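Local coordinates for protein NADH dehydrogenase, putative (Plasmodium falciparum, PDB 5JWC) that probably oxidises NADH and passes the electrons through bound FAD to ubiquinone at a membrane surface, as a type II NADH dehydrogenase, and binds the quinolone inhibitor RYL-552, at residues Ser460-Tyr463 against Val469-Asp472; Gly234-Leu237 against Thr242-Ile245; Phe248-Phe253 against Val260-Tyr265. All coordinates share one frame; numbering follows the deposited sequence.

Interaction 1: residues Ser460-Tyr463 against Val469-Asp472. With 4W0 (5-fluoro-3-methyl-2-{4-[4-(trifluoromethoxy)benzyl]phenyl}quinolin-4(1H)-one), chain M.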
loop_
_atom_site.group_PDB
_atom_site.type_symbol
_atom_site.label_atom_id
_atom_site.label_comp_id
_atom_site.label_asym_id
_atom_site.label_seq_id
_atom_site.Cartn_x
_atom_site.Cartn_y
_atom_site.Cartn_z
ATOM N N SER A 460 27.453 -1.936 13.162
ATOM C CA SER A 460 26.572 -1.239 12.241
ATOM C C SER A 460 26.782 -1.739 10.825
ATOM O O SER A 460 27.885 -2.178 10.472
ATOM C CB SER A 460 26.816 0.264 12.285
ATOM O OG SER A 460 26.796 0.745 13.617
ATOM N N LEU A 461 25.726 -1.623 10.023
ATOM C CA LEU A 461 25.686 -2.112 8.661
ATOM C C LEU A 461 25.103 -1.034 7.773
ATOM O O LEU A 461 24.177 -0.334 8.181
ATOM C CB LEU A 461 24.782 -3.353 8.555
ATOM C CG LEU A 461 25.407 -4.691 8.242
ATOM C CD1 LEU A 461 26.133 -5.066 9.533
ATOM C CD2 LEU A 461 24.344 -5.718 7.930
ATOM N N ALA A 462 25.584 -0.941 6.540
ATOM C CA ALA A 462 24.959 -0.031 5.583
ATOM C C ALA A 462 25.040 -0.553 4.155
ATOM O O ALA A 462 26.075 -1.071 3.733
ATOM C CB ALA A 462 25.596 1.353 5.679
ATOM N N TYR A 463 23.944 -0.425 3.410
ATOM C CA TYR A 463 23.950 -0.723 1.981
ATOM C C TYR A 463 24.315 0.536 1.193
ATOM O O TYR A 463 23.713 1.597 1.401
ATOM C CB TYR A 463 22.595 -1.270 1.514
ATOM C CG TYR A 463 22.609 -1.567 0.030
ATOM C CD1 TYR A 463 23.345 -2.634 -0.471
ATOM C CD2 TYR A 463 21.917 -0.765 -0.869
ATOM C CE1 TYR A 463 23.384 -2.909 -1.829
ATOM C CE2 TYR A 463 21.958 -1.023 -2.242
ATOM C CZ TYR A 463 22.690 -2.101 -2.708
ATOM O OH TYR A 463 22.750 -2.388 -4.051
ATOM N N VAL A 469 27.774 -3.756 0.354
ATOM C CA VAL A 469 27.430 -3.555 1.746
ATOM C C VAL A 469 28.705 -3.306 2.556
ATOM O O VAL A 469 29.719 -3.976 2.350
ATOM C CB VAL A 469 26.681 -4.770 2.323
ATOM C CG1 VAL A 469 26.645 -4.711 3.858
ATOM C CG2 VAL A 469 25.242 -4.851 1.742
ATOM N N VAL A 470 28.661 -2.321 3.447
ATOM C CA VAL A 470 29.753 -2.106 4.389
ATOM C C VAL A 470 29.277 -2.407 5.805
ATOM O O VAL A 470 28.083 -2.296 6.112
ATOM C CB VAL A 470 30.302 -0.680 4.325
ATOM C CG1 VAL A 470 30.865 -0.400 2.935
ATOM C CG2 VAL A 470 29.202 0.332 4.685
ATOM N N ALA A 471 30.207 -2.813 6.659
ATOM C CA ALA A 471 29.859 -3.090 8.046
ATOM C C ALA A 471 31.026 -2.740 8.953
ATOM O O ALA A 471 32.178 -3.072 8.662
ATOM C CB ALA A 471 29.465 -4.534 8.223
ATOM N N ASP A 472 30.706 -2.049 10.038
ATOM C CA ASP A 472 31.664 -1.649 11.058
ATOM C C ASP A 472 31.276 -2.412 12.316
ATOM O O ASP A 472 30.324 -2.038 12.990
ATOM C CB ASP A 472 31.611 -0.130 11.256
ATOM C CG ASP A 472 32.532 0.370 12.360
ATOM O OD1 ASP A 472 32.396 1.560 12.738
ATOM O OD2 ASP A 472 33.367 -0.407 12.864
HETATM C C1 4W0 M . 19.645 -3.897 0.217
HETATM C C2 4W0 M . 19.604 -3.579 -1.150
HETATM C C3 4W0 M . 20.078 -4.496 -2.104
HETATM C C4 4W0 M . 20.604 -5.739 -1.709
HETATM C C5 4W0 M . 20.643 -6.059 -0.345
HETATM C C6 4W0 M . 20.169 -5.153 0.614
HETATM O O1 4W0 M . 24.375 -0.798 -12.967
HETATM C C7 4W0 M . 21.106 -6.713 -2.741
HETATM C C8 4W0 M . 21.068 -6.361 -4.150
HETATM C C9 4W0 M . 20.513 -5.049 -4.551
HETATM C C10 4W0 M . 20.443 -4.542 -5.975
HETATM C C11 4W0 M . 21.614 -4.346 -6.709
HETATM C C12 4W0 M . 21.573 -3.838 -8.002
HETATM C C13 4W0 M . 20.342 -3.505 -8.521
HETATM C C14 4W0 M . 19.192 -3.664 -7.797
HETATM C C15 4W0 M . 19.230 -4.169 -6.516
HETATM O O2 4W0 M . 21.550 -7.790 -2.407
HETATM N N 4W0 M . 20.036 -4.137 -3.545
HETATM C C16 4W0 M . 20.120 -2.949 -9.896
HETATM C C17 4W0 M . 21.271 -2.364 -10.667
HETATM C C18 4W0 M . 22.054 -1.351 -10.130
HETATM C C19 4W0 M . 23.098 -0.833 -10.894
HETATM C C20 4W0 M . 23.317 -1.312 -12.190
HETATM C C21 4W0 M . 22.519 -2.317 -12.725
HETATM C C22 4W0 M . 21.491 -2.836 -11.962
HETATM C C23 4W0 M . 21.578 -7.354 -5.169
HETATM F F1 4W0 M . 21.134 -7.239 0.036
HETATM C C24 4W0 M . 25.631 -1.403 -12.773
HETATM F F2 4W0 M . 26.027 -1.147 -11.524
HETATM F F3 4W0 M . 26.519 -0.876 -13.632
HETATM F F4 4W0 M . 25.512 -2.724 -12.969
#
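The ring of Tyr-463 meets Val-469 at its edge and the inhibitor 4W0 on one face. CG2 of Val-469 lies in the ring plane, 3.7 Å from CD1 of Tyr-463. The C1-C2-C3-N side of the quinolone lies over the face, with C2 above the ring centre and 3.6 Å from CE2 of Tyr-463. This pairing sits in an antiparallel beta hairpin, 460-465 with 468-473, of the C-terminal domain, whose second strand also pairs with strand 476-479; it illustrates how a hairpin can present an aromatic side chain to a ligand. In Tyr-463, CG anti to the backbone N (chi1 180°) puts the ring against the quinolone. Asp-209 and the backbone N of His-467 hold the hydroxyl end of the ring in place, while the quinolone on one face and the valine methyl at the edge limit how it can turn.

Behind the ring, the strands are joined by two reciprocal pairs of backbone bonds, Ser-460 with Asp-472 and Ala-462 with Val-470. Leu-461 with Ala-471, between them, and Tyr-463 with Val-469, beyond them, are non-hydrogen-bonded pairs. On the face that carries Tyr-463, CD1 of Leu-461 rests on CB of Ala-471 at 3.6 Å, and helix 484-495 covers this side through Phe-487, Trp-488 and Val-491. On the other face, Val-470 packs against Ile-245 and Phe-248 of helix 243-255. There CG2 of Val-470 also reaches across the hairpin, lying 3.9 Å from CB of Ala-462 and 3.6 Å from O of Ala-462.

Interaction 2: residues Gly234-Leu237 against Thr242-Ile245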
loop_
_atom_site.group_PDB
_atom_site.type_symbol
_atom_site.label_atom_id
_atom_site.label_comp_id
_atom_site.label_asym_id
_atom_site.label_seq_id
_atom_site.Cartn_x
_atom_site.Cartn_y
_atom_site.Cartn_z
ATOM N N GLY A 234 29.920 17.576 6.821
ATOM C CA GLY A 234 31.291 17.160 7.078
ATOM C C GLY A 234 31.935 16.611 5.826
ATOM O O GLY A 234 31.281 16.527 4.788
ATOM N N ASN A 235 33.209 16.226 5.918
ATOM C CA ASN A 235 33.923 15.697 4.760
ATOM C C ASN A 235 33.568 14.245 4.415
ATOM O O ASN A 235 33.830 13.789 3.299
ATOM C CB ASN A 235 35.442 15.815 4.980
ATOM C CG ASN A 235 36.244 15.268 3.808
ATOM O OD1 ASN A 235 36.208 15.820 2.696
ATOM N ND2 ASN A 235 36.952 14.162 4.037
ATOM N N ASN A 236 32.971 13.519 5.358
ATOM C CA ASN A 236 32.796 12.075 5.184
ATOM C C ASN A 236 31.337 11.611 5.058
ATOM O O ASN A 236 30.504 11.958 5.890
ATOM C CB ASN A 236 33.415 11.325 6.372
ATOM C CG ASN A 236 34.941 11.365 6.386
ATOM O OD1 ASN A 236 35.579 11.644 5.383
ATOM N ND2 ASN A 236 35.523 11.049 7.530
ATOM N N LEU A 237 31.038 10.784 4.058
ATOM C CA LEU A 237 29.800 10.003 4.126
ATOM C C LEU A 237 30.018 8.934 5.205
ATOM O O LEU A 237 31.148 8.479 5.387
ATOM C CB LEU A 237 29.479 9.360 2.788
ATOM C CG LEU A 237 29.306 10.374 1.663
ATOM C CD1 LEU A 237 29.076 9.644 0.347
ATOM C CD2 LEU A 237 28.144 11.286 2.021
ATOM N N THR A 242 34.210 3.689 9.972
ATOM C CA THR A 242 35.651 3.919 9.816
ATOM C C THR A 242 36.005 4.749 8.585
ATOM O O THR A 242 35.214 4.846 7.629
ATOM C CB THR A 242 36.404 2.602 9.729
ATOM O OG1 THR A 242 36.063 1.944 8.504
ATOM C CG2 THR A 242 36.050 1.702 10.924
ATOM N N GLN A 243 37.199 5.339 8.605
ATOM C CA GLN A 243 37.629 6.203 7.526
ATOM C C GLN A 243 37.706 5.434 6.219
ATOM O O GLN A 243 37.348 5.958 5.169
ATOM C CB GLN A 243 38.979 6.855 7.871
ATOM C CG GLN A 243 39.474 7.861 6.827
ATOM C CD GLN A 243 38.499 9.024 6.615
ATOM O OE1 GLN A 243 38.073 9.684 7.568
ATOM N NE2 GLN A 243 38.132 9.264 5.361
ATOM N N ASN A 244 38.150 4.184 6.274
ATOM C CA ASN A 244 38.195 3.358 5.072
ATOM C C ASN A 244 36.789 3.107 4.505
ATOM O O ASN A 244 36.600 3.076 3.281
ATOM C CB ASN A 244 38.891 2.018 5.352
ATOM C CG ASN A 244 40.406 2.124 5.278
ATOM O OD1 ASN A 244 40.940 2.979 4.579
ATOM N ND2 ASN A 244 41.100 1.246 5.985
ATOM N N ILE A 245 35.807 2.912 5.390
ATOM C CA ILE A 245 34.428 2.735 4.933
ATOM C C ILE A 245 33.900 4.027 4.303
ATOM O O ILE A 245 33.285 3.994 3.232
ATOM C CB ILE A 245 33.503 2.250 6.077
ATOM C CG1 ILE A 245 33.729 0.746 6.282
ATOM C CG2 ILE A 245 32.007 2.519 5.740
ATOM C CD1 ILE A 245 33.060 0.161 7.491
#
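Asn-236 and Gln-243 bring their side chains together at about a right angle, and their amide groups meet with planes turned 56° apart, a surface example of two amides pairing without sharing a plane. The stronger of the two bonds runs from ND2 of Asn-236 to OE1 of Gln-243, 2.9 Å long but bent, with 140° at the hydrogen. The donor is tilted somewhat out of the carbonyl plane of Gln-243. The return bond, from NE2 of Gln-243 to OD1 of Asn-236, is weak at 3.5 Å. Gln-243 reaches the loop because its chain bends at chi2 (60°), turning the amide back toward Asn-236.

The contact ties the loop after strand 227-232 to the first turn of helix 243-255. Thr-242 is the N-cap of that helix: its OG1 accepts from N of Ile-245 at 3.3 Å and also bonds to Glu-477. NE2 of Gln-243 is shared with Asp-247, one turn further along the helix, which is its strongest polar partner. With one amide hydrogen bond short but bent and its counterpart long and weak, the pairing has a definite polarity: Asn-236 chiefly donates to the glutamine carbonyl, while the glutamine nitrogen is drawn mainly to the aspartate.

Interaction 3: residues Phe248-Phe253 against Val260-Tyr265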
loop_
_atom_site.group_PDB
_atom_site.type_symbol
_atom_site.label_atom_id
_atom_site.label_comp_id
_atom_site.label_asym_id
_atom_site.label_seq_id
_atom_site.Cartn_x
_atom_site.Cartn_y
_atom_site.Cartn_z
ATOM N N PHE A 248 35.520 4.394 0.835
ATOM C CA PHE A 248 34.953 3.404 -0.080
ATOM C C PHE A 248 33.527 3.782 -0.505
ATOM O O PHE A 248 33.148 3.601 -1.669
ATOM C CB PHE A 248 34.962 2.013 0.552
ATOM C CG PHE A 248 34.298 0.963 -0.284
ATOM C CD1 PHE A 248 34.722 0.718 -1.580
ATOM C CD2 PHE A 248 33.254 0.210 0.227
ATOM C CE1 PHE A 248 34.106 -0.255 -2.350
ATOM C CE2 PHE A 248 32.644 -0.761 -0.528
ATOM C CZ PHE A 248 33.060 -0.995 -1.820
ATOM N N THR A 249 32.756 4.330 0.429
ATOM C CA THR A 249 31.395 4.777 0.136
ATOM C C THR A 249 31.372 5.938 -0.867
ATOM O O THR A 249 30.603 5.903 -1.837
ATOM C CB THR A 249 30.642 5.186 1.430
ATOM O OG1 THR A 249 30.613 4.073 2.334
ATOM C CG2 THR A 249 29.224 5.598 1.113
ATOM N N LYS A 250 32.212 6.953 -0.641
ATOM C CA LYS A 250 32.303 8.100 -1.551
ATOM C C LYS A 250 32.742 7.647 -2.942
ATOM O O LYS A 250 32.256 8.133 -3.965
ATOM C CB LYS A 250 33.309 9.140 -1.027
ATOM C CG LYS A 250 33.631 10.243 -2.049
ATOM C CD LYS A 250 34.298 11.459 -1.401
ATOM C CE LYS A 250 33.529 12.001 -0.213
ATOM N NZ LYS A 250 34.249 13.163 0.396
ATOM N N GLU A 251 33.685 6.715 -2.965
ATOM C CA GLU A 251 34.181 6.159 -4.208
ATOM C C GLU A 251 33.110 5.351 -4.940
ATOM O O GLU A 251 32.989 5.432 -6.166
ATOM C CB GLU A 251 35.411 5.317 -3.912
ATOM C CG GLU A 251 35.901 4.431 -5.019
ATOM C CD GLU A 251 37.077 3.593 -4.543
ATOM O OE1 GLU A 251 37.077 2.355 -4.760
ATOM O OE2 GLU A 251 37.989 4.191 -3.915
ATOM N N ASN A 252 32.334 4.569 -4.195
ATOM C CA ASN A 252 31.263 3.807 -4.816
ATOM C C ASN A 252 30.226 4.782 -5.411
ATOM O O ASN A 252 29.745 4.582 -6.524
ATOM C CB ASN A 252 30.618 2.852 -3.807
ATOM C CG ASN A 252 29.897 1.699 -4.476
ATOM O OD1 ASN A 252 30.408 1.112 -5.431
ATOM N ND2 ASN A 252 28.690 1.380 -3.993
ATOM N N PHE A 253 29.915 5.853 -4.679
ATOM C CA PHE A 253 28.957 6.850 -5.158
ATOM C C PHE A 253 29.482 7.561 -6.421
ATOM O O PHE A 253 28.741 7.709 -7.389
ATOM C CB PHE A 253 28.615 7.871 -4.052
ATOM C CG PHE A 253 27.530 7.398 -3.084
ATOM C CD1 PHE A 253 27.196 6.047 -2.985
ATOM C CD2 PHE A 253 26.835 8.307 -2.304
ATOM C CE1 PHE A 253 26.182 5.611 -2.110
ATOM C CE2 PHE A 253 25.816 7.887 -1.420
ATOM C CZ PHE A 253 25.495 6.535 -1.330
ATOM N N VAL A 260 28.375 13.745 -4.951
ATOM C CA VAL A 260 28.649 13.762 -3.522
ATOM C C VAL A 260 29.045 15.165 -3.073
ATOM O O VAL A 260 30.159 15.631 -3.322
ATOM C CB VAL A 260 29.754 12.790 -3.139
ATOM C CG1 VAL A 260 29.933 12.798 -1.631
ATOM C CG2 VAL A 260 29.406 11.393 -3.622
ATOM N N LEU A 261 28.112 15.826 -2.410
ATOM C CA LEU A 261 28.306 17.194 -1.966
ATOM C C LEU A 261 28.646 17.203 -0.473
ATOM O O LEU A 261 27.963 17.821 0.353
ATOM C CB LEU A 261 27.051 18.027 -2.274
ATOM C CG LEU A 261 26.958 18.662 -3.674
ATOM C CD1 LEU A 261 27.477 17.777 -4.778
ATOM C CD2 LEU A 261 25.552 19.132 -4.017
ATOM N N THR A 262 29.705 16.486 -0.116
ATOM C CA THR A 262 30.288 16.625 1.218
ATOM C C THR A 262 30.769 18.067 1.435
ATOM O O THR A 262 30.945 18.820 0.470
ATOM C CB THR A 262 31.449 15.648 1.436
ATOM O OG1 THR A 262 32.161 15.465 0.209
ATOM C CG2 THR A 262 30.906 14.307 1.894
ATOM N N ASN A 263 30.947 18.452 2.695
ATOM C CA ASN A 263 31.368 19.819 3.046
ATOM C C ASN A 263 30.397 20.879 2.525
ATOM O O ASN A 263 30.814 21.967 2.116
ATOM C CB ASN A 263 32.794 20.119 2.530
ATOM C CG ASN A 263 33.836 19.208 3.161
ATOM O OD1 ASN A 263 34.046 19.248 4.366
ATOM N ND2 ASN A 263 34.485 18.386 2.347
ATOM N N TYR A 264 29.104 20.557 2.570
ATOM C CA TYR A 264 28.050 21.504 2.240
ATOM C C TYR A 264 26.845 21.281 3.138
ATOM O O TYR A 264 26.531 20.152 3.497
ATOM C CB TYR A 264 27.620 21.364 0.782
ATOM C CG TYR A 264 28.523 22.025 -0.233
ATOM C CD1 TYR A 264 28.420 23.393 -0.501
ATOM C CD2 TYR A 264 29.431 21.277 -0.971
ATOM C CE1 TYR A 264 29.229 23.996 -1.454
ATOM C CE2 TYR A 264 30.244 21.869 -1.923
ATOM C CZ TYR A 264 30.135 23.228 -2.157
ATOM O OH TYR A 264 30.939 23.815 -3.101
ATOM N N TYR A 265 26.152 22.347 3.503
ATOM C CA TYR A 265 24.897 22.147 4.203
ATOM C C TYR A 265 23.832 23.105 3.679
ATOM O O TYR A 265 24.132 24.146 3.078
ATOM C CB TYR A 265 25.086 22.278 5.720
ATOM C CG TYR A 265 25.716 23.569 6.165
ATOM C CD1 TYR A 265 24.927 24.622 6.612
ATOM C CD2 TYR A 265 27.101 23.731 6.155
ATOM C CE1 TYR A 265 25.494 25.814 7.030
ATOM C CE2 TYR A 265 27.683 24.921 6.566
ATOM C CZ TYR A 265 26.871 25.958 7.007
ATOM O OH TYR A 265 27.425 27.149 7.424
#
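Lys-250 leaves helix 243-255 with CG anti to the backbone N (chi1 170°) and then bends once, at chi3 (-52°), a turn that brings its ammonium group tip to tip with the hydroxyl of Thr-262. This is the helix-to-strand packing of a beta-alpha-beta unit, strand 227-232, helix 243-255 and strand 259-262, in a Rossmann-like parallel sheet whose outermost strand is 259-262.

Val-260 is the hydrophobic link, dividing its two methyl groups between the helix residues. CG2 touches CB of Phe-253 at 3.6 Å and lies at the edge of that ring, near its plane, whereas CG1 lies 3.9 Å from CE of Lys-250. The aliphatic part of the lysine thus packs beside the valine before its polar end passes on. Val-201 and Thr-204 of helix 198-218 also pack against Phe-253.

At the tip, NZ of Lys-250 donates to OG1 of Thr-262 at 3.1 Å, and it also bonds to the backbone O of Asn-235, its strongest polar partner. Both of these acceptors are neutral oxygens, so the lysine charge is probably stabilised there by dipoles, and a single ammonium group bridges Thr-262 and the loop that follows strand 227-232.

How the interactions relate
Along the chain interaction 2 comes first, then interaction 3, then interaction 1. Interactions 2 and 3 share helix 243-255, their centres about 9 Å apart, and both belong to the pyridine nucleotide-disulphide oxidoreductase range; Gly-234 O probably accepts from Asn-263 N at 2.9 Å, tying the loop to the residue just beyond Thr-262. Interaction 1 lies in the C-terminal range, its centre about 13 Å from that of interaction 2 and 16 Å from that of interaction 3. The helix is the common element: CD1 of Ile-245 lies 3.6 Å from O of Ala-471, an illustration of one helix packing against both the Rossmann-like parallel sheet and the inhibitor-binding C-terminal hairpin.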